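Local atomic coordinates of NAD-dependent formate dehydrogenase gamma subunit (Cupriavidus necator, PDB entry 6VW7), a protein that carries a [2Fe-2S] cluster in a thioredoxin-like domain and, as the gamma subunit of an NAD-dependent formate dehydrogenase, probably takes part in electron transfer to NAD+. Residues Ala22-Ile27 / Leu35-Asp40. Sequence-based numbering, arbitrary orientation.
Sequences AARQDI and LHEIQD
Arg24 and Glu37 make the whole contact between 22-27 and 35-40. Their CA atoms stand 9.7 Å apart, and both side chains start toward the other segment. The buried surface is small, 97 Å² over both sides.

The packing is face-on. The guanidinium of Arg24 lies flat against the aliphatic part of Glu37. CG of Glu37 sits 3.3 Å above the guanidinium plane, displaced toward its rim. Glu37 CG is 3.4 Å from Arg24 NH2 and 3.6 Å from Arg24 CZ. CB of Glu37 also reaches the group, 3.8 Å from Arg24 CZ. The Arg24 chain runs straight from CG to NE, which carries the guanidinium over to Glu37. The two side chains cross at about a right angle. The Glu37 chain folds about its CB-CG bond (chi2 67°). Its carboxylate plane is 13° from that of the guanidinium.

The charge pairing is loose. OE1 of Glu37 is 3.7 Å from Arg24 NH2, a long salt bridge. The carboxylate is shifted outward past NH2, and OE1 is far from the plane in which the N-H groups of Arg24 point. The pair is held by charge alone. A directed bond is made elsewhere: Arg24 NH1 donates to Ile20 O, one turn back in its own helix. This bond helps to fix how the group is turned.

A type I beta turn runs from Arg24 to Ile27, closed by the bond from Ile27 N to Arg24 O, 3.0 Å. Nearby, Ile38 packs on Ile17 and Ile20 of helix 14-24, and Glu37 also touches Ile20.

The contact is a surface arginine-glutamate pair joining helices 14-24 and 31-42, which follow each other in the N-terminal helical part of this complex I 24 kDa family subunit, away from the [2Fe-2S] site.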
ATOM      1  N   ALA A  22     -26.612 -15.961   4.626  1.00 26.92           N
ATOM      2  CA  ALA A  22     -27.213 -16.212   5.933  1.00 27.87           C
ATOM      3  C   ALA A  22     -26.173 -16.226   7.049  1.00 28.87           C
ATOM      4  O   ALA A  22     -26.478 -15.832   8.183  1.00 29.39           O
ATOM      5  CB  ALA A  22     -27.984 -17.537   5.921  1.00 29.16           C
ATOM      6  N   ALA A  23     -24.965 -16.716   6.767  1.00 26.11           N
ATOM      7  CA  ALA A  23     -23.914 -16.725   7.778  1.00 27.28           C
ATOM      8  C   ALA A  23     -23.423 -15.312   8.095  1.00 28.20           C
ATOM      9  O   ALA A  23     -22.872 -15.076   9.180  1.00 26.67           O
ATOM     10  CB  ALA A  23     -22.731 -17.573   7.305  1.00 26.47           C
ATOM     11  N   ARG A  24     -23.587 -14.376   7.171  1.00 26.14           N
ATOM     12  CA  ARG A  24     -23.014 -13.041   7.323  1.00 27.52           C
ATOM     13  C   ARG A  24     -24.051 -11.969   7.615  1.00 27.90           C
ATOM     14  O   ARG A  24     -23.688 -10.797   7.787  1.00 26.58           O
ATOM     15  CB  ARG A  24     -22.222 -12.670   6.066  1.00 25.32           C
ATOM     16  CG  ARG A  24     -20.955 -13.487   5.926  1.00 27.96           C
ATOM     17  CD  ARG A  24     -20.252 -13.341   4.585  1.00 30.01           C
ATOM     18  NE  ARG A  24     -19.014 -14.121   4.601  1.00 29.53           N
ATOM     19  CZ  ARG A  24     -18.978 -15.448   4.525  1.00 28.06           C
ATOM     20  NH1 ARG A  24     -20.101 -16.133   4.404  1.00 27.29           N
ATOM     21  NH2 ARG A  24     -17.820 -16.087   4.565  1.00 28.93           N
ATOM     22  N   GLN A  25     -25.324 -12.337   7.707  1.00 28.31           N
ATOM     23  CA  GLN A  25     -26.365 -11.327   7.583  1.00 29.95           C
ATOM     24  C   GLN A  25     -26.435 -10.395   8.794  1.00 29.14           C
ATOM     25  O   GLN A  25     -27.037  -9.319   8.693  1.00 27.27           O
ATOM     26  CB  GLN A  25     -27.711 -12.013   7.326  1.00 27.34           C
ATOM     27  CG  GLN A  25     -28.268 -12.791   8.471  1.00 31.93           C
ATOM     28  CD  GLN A  25     -29.652 -13.310   8.129  1.00 39.60           C
ATOM     29  OE1 GLN A  25     -29.842 -13.912   7.074  1.00 46.27           O
ATOM     30  NE2 GLN A  25     -30.629 -13.011   8.969  1.00 37.42           N
ATOM     31  N   ASP A  26     -25.816 -10.761   9.919  1.00 27.13           N
ATOM     32  CA  ASP A  26     -25.784  -9.886  11.084  1.00 28.70           C
ATOM     33  C   ASP A  26     -24.426  -9.217  11.292  1.00 28.20           C
ATOM     34  O   ASP A  26     -24.191  -8.636  12.353  1.00 29.50           O
ATOM     35  CB  ASP A  26     -26.184 -10.660  12.342  1.00 31.37           C
ATOM     36  CG  ASP A  26     -27.699 -10.839  12.460  1.00 36.81           C
ATOM     37  OD1 ASP A  26     -28.435 -10.312  11.595  1.00 37.98           O
ATOM     38  OD2 ASP A  26     -28.151 -11.508  13.414  1.00 39.05           O
ATOM     39  N   ILE A  27     -23.521  -9.302  10.326  1.00 25.68           N
ATOM     40  CA  ILE A  27     -22.234  -8.615  10.441  1.00 26.54           C
ATOM     41  C   ILE A  27     -22.445  -7.129  10.148  1.00 27.54           C
ATOM     42  O   ILE A  27     -23.153  -6.782   9.192  1.00 28.39           O
ATOM     43  CB  ILE A  27     -21.193  -9.241   9.505  1.00 27.74           C
ATOM     44  CG1 ILE A  27     -20.848 -10.661   9.989  1.00 30.93           C
ATOM     45  CG2 ILE A  27     -19.941  -8.389   9.427  1.00 27.20           C
ATOM     46  CD1 ILE A  27     -19.767 -11.301   9.216  1.00 33.11           C
ATOM     47  N   LEU A  35     -20.370  -9.945  -0.756  1.00 23.09           N
ATOM     48  CA  LEU A  35     -20.045  -9.916  -2.179  1.00 23.62           C
ATOM     49  C   LEU A  35     -18.688 -10.560  -2.442  1.00 25.39           C
ATOM     50  O   LEU A  35     -18.520 -11.275  -3.435  1.00 28.08           O
ATOM     51  CB  LEU A  35     -20.070  -8.472  -2.701  1.00 22.79           C
ATOM     52  CG  LEU A  35     -21.444  -7.786  -2.735  1.00 24.06           C
ATOM     53  CD1 LEU A  35     -21.334  -6.287  -3.159  1.00 22.62           C
ATOM     54  CD2 LEU A  35     -22.382  -8.521  -3.656  1.00 26.24           C
ATOM     55  N   HIS A  36     -17.709 -10.313  -1.564  1.00 23.65           N
ATOM     56  CA  HIS A  36     -16.407 -10.973  -1.680  1.00 25.10           C
ATOM     57  C   HIS A  36     -16.529 -12.496  -1.587  1.00 23.28           C
ATOM     58  O   HIS A  36     -15.907 -13.231  -2.364  1.00 24.23           O
ATOM     59  CB  HIS A  36     -15.461 -10.463  -0.594  1.00 24.37           C
ATOM     60  CG  HIS A  36     -14.827  -9.141  -0.918  1.00 25.45           C
ATOM     61  ND1 HIS A  36     -14.100  -8.927  -2.070  1.00 25.69           N
ATOM     62  CD2 HIS A  36     -14.814  -7.967  -0.241  1.00 23.95           C
ATOM     63  CE1 HIS A  36     -13.651  -7.683  -2.080  1.00 24.41           C
ATOM     64  NE2 HIS A  36     -14.081  -7.076  -0.988  1.00 24.53           N
ATOM     65  N   GLU A  37     -17.288 -12.995  -0.614  1.00 23.11           N
ATOM     66  CA  GLU A  37     -17.363 -14.450  -0.444  1.00 24.09           C
ATOM     67  C   GLU A  37     -18.074 -15.118  -1.621  1.00 25.60           C
ATOM     68  O   GLU A  37     -17.667 -16.198  -2.060  1.00 25.42           O
ATOM     69  CB  GLU A  37     -18.064 -14.807   0.869  1.00 21.92           C
ATOM     70  CG  GLU A  37     -18.116 -16.324   1.176  1.00 33.42           C
ATOM     71  CD  GLU A  37     -16.748 -16.949   1.466  1.00 37.20           C
ATOM     72  OE1 GLU A  37     -15.730 -16.214   1.494  1.00 38.42           O
ATOM     73  OE2 GLU A  37     -16.694 -18.189   1.669  1.00 42.07           O
ATOM     74  N   ILE A  38     -19.131 -14.490  -2.143  1.00 25.36           N
ATOM     75  CA  ILE A  38     -19.793 -14.999  -3.346  1.00 27.10           C
ATOM     76  C   ILE A  38     -18.819 -15.024  -4.521  1.00 26.92           C
ATOM     77  O   ILE A  38     -18.650 -16.050  -5.184  1.00 26.59           O
ATOM     78  CB  ILE A  38     -21.044 -14.161  -3.681  1.00 25.78           C
ATOM     79  CG1 ILE A  38     -22.066 -14.230  -2.541  1.00 26.30           C
ATOM     80  CG2 ILE A  38     -21.669 -14.673  -4.977  1.00 25.43           C
ATOM     81  CD1 ILE A  38     -23.299 -13.312  -2.738  1.00 24.91           C
ATOM     82  N   GLN A  39     -18.159 -13.894  -4.796  1.00 27.38           N
ATOM     83  CA  GLN A  39     -17.197 -13.847  -5.896  1.00 26.67           C
ATOM     84  C   GLN A  39     -16.037 -14.817  -5.673  1.00 28.05           C
ATOM     85  O   GLN A  39     -15.556 -15.446  -6.623  1.00 29.34           O
ATOM     86  CB  GLN A  39     -16.675 -12.415  -6.094  1.00 24.76           C
ATOM     87  CG  GLN A  39     -15.667 -12.274  -7.243  1.00 26.93           C
ATOM     88  CD  GLN A  39     -15.691 -10.905  -7.889  1.00 30.75           C
ATOM     89  OE1 GLN A  39     -16.751 -10.410  -8.283  1.00 33.41           O
ATOM     90  NE2 GLN A  39     -14.519 -10.282  -8.009  1.00 30.53           N
ATOM     91  N   ASP A  40     -15.548 -14.923  -4.430  1.00 25.64           N
ATOM     92  CA  ASP A  40     -14.417 -15.809  -4.156  1.00 29.69           C
ATOM     93  C   ASP A  40     -14.775 -17.267  -4.411  1.00 32.74           C
ATOM     94  O   ASP A  40     -13.939 -18.041  -4.885  1.00 35.67           O
ATOM     95  CB  ASP A  40     -13.923 -15.630  -2.715  1.00 31.87           C
ATOM     96  CG  ASP A  40     -13.204 -14.289  -2.498  1.00 34.54           C
ATOM     97  OD1 ASP A  40     -12.981 -13.565  -3.493  1.00 34.78           O
ATOM     98  OD2 ASP A  40     -12.882 -13.955  -1.334  1.00 36.10           O
TER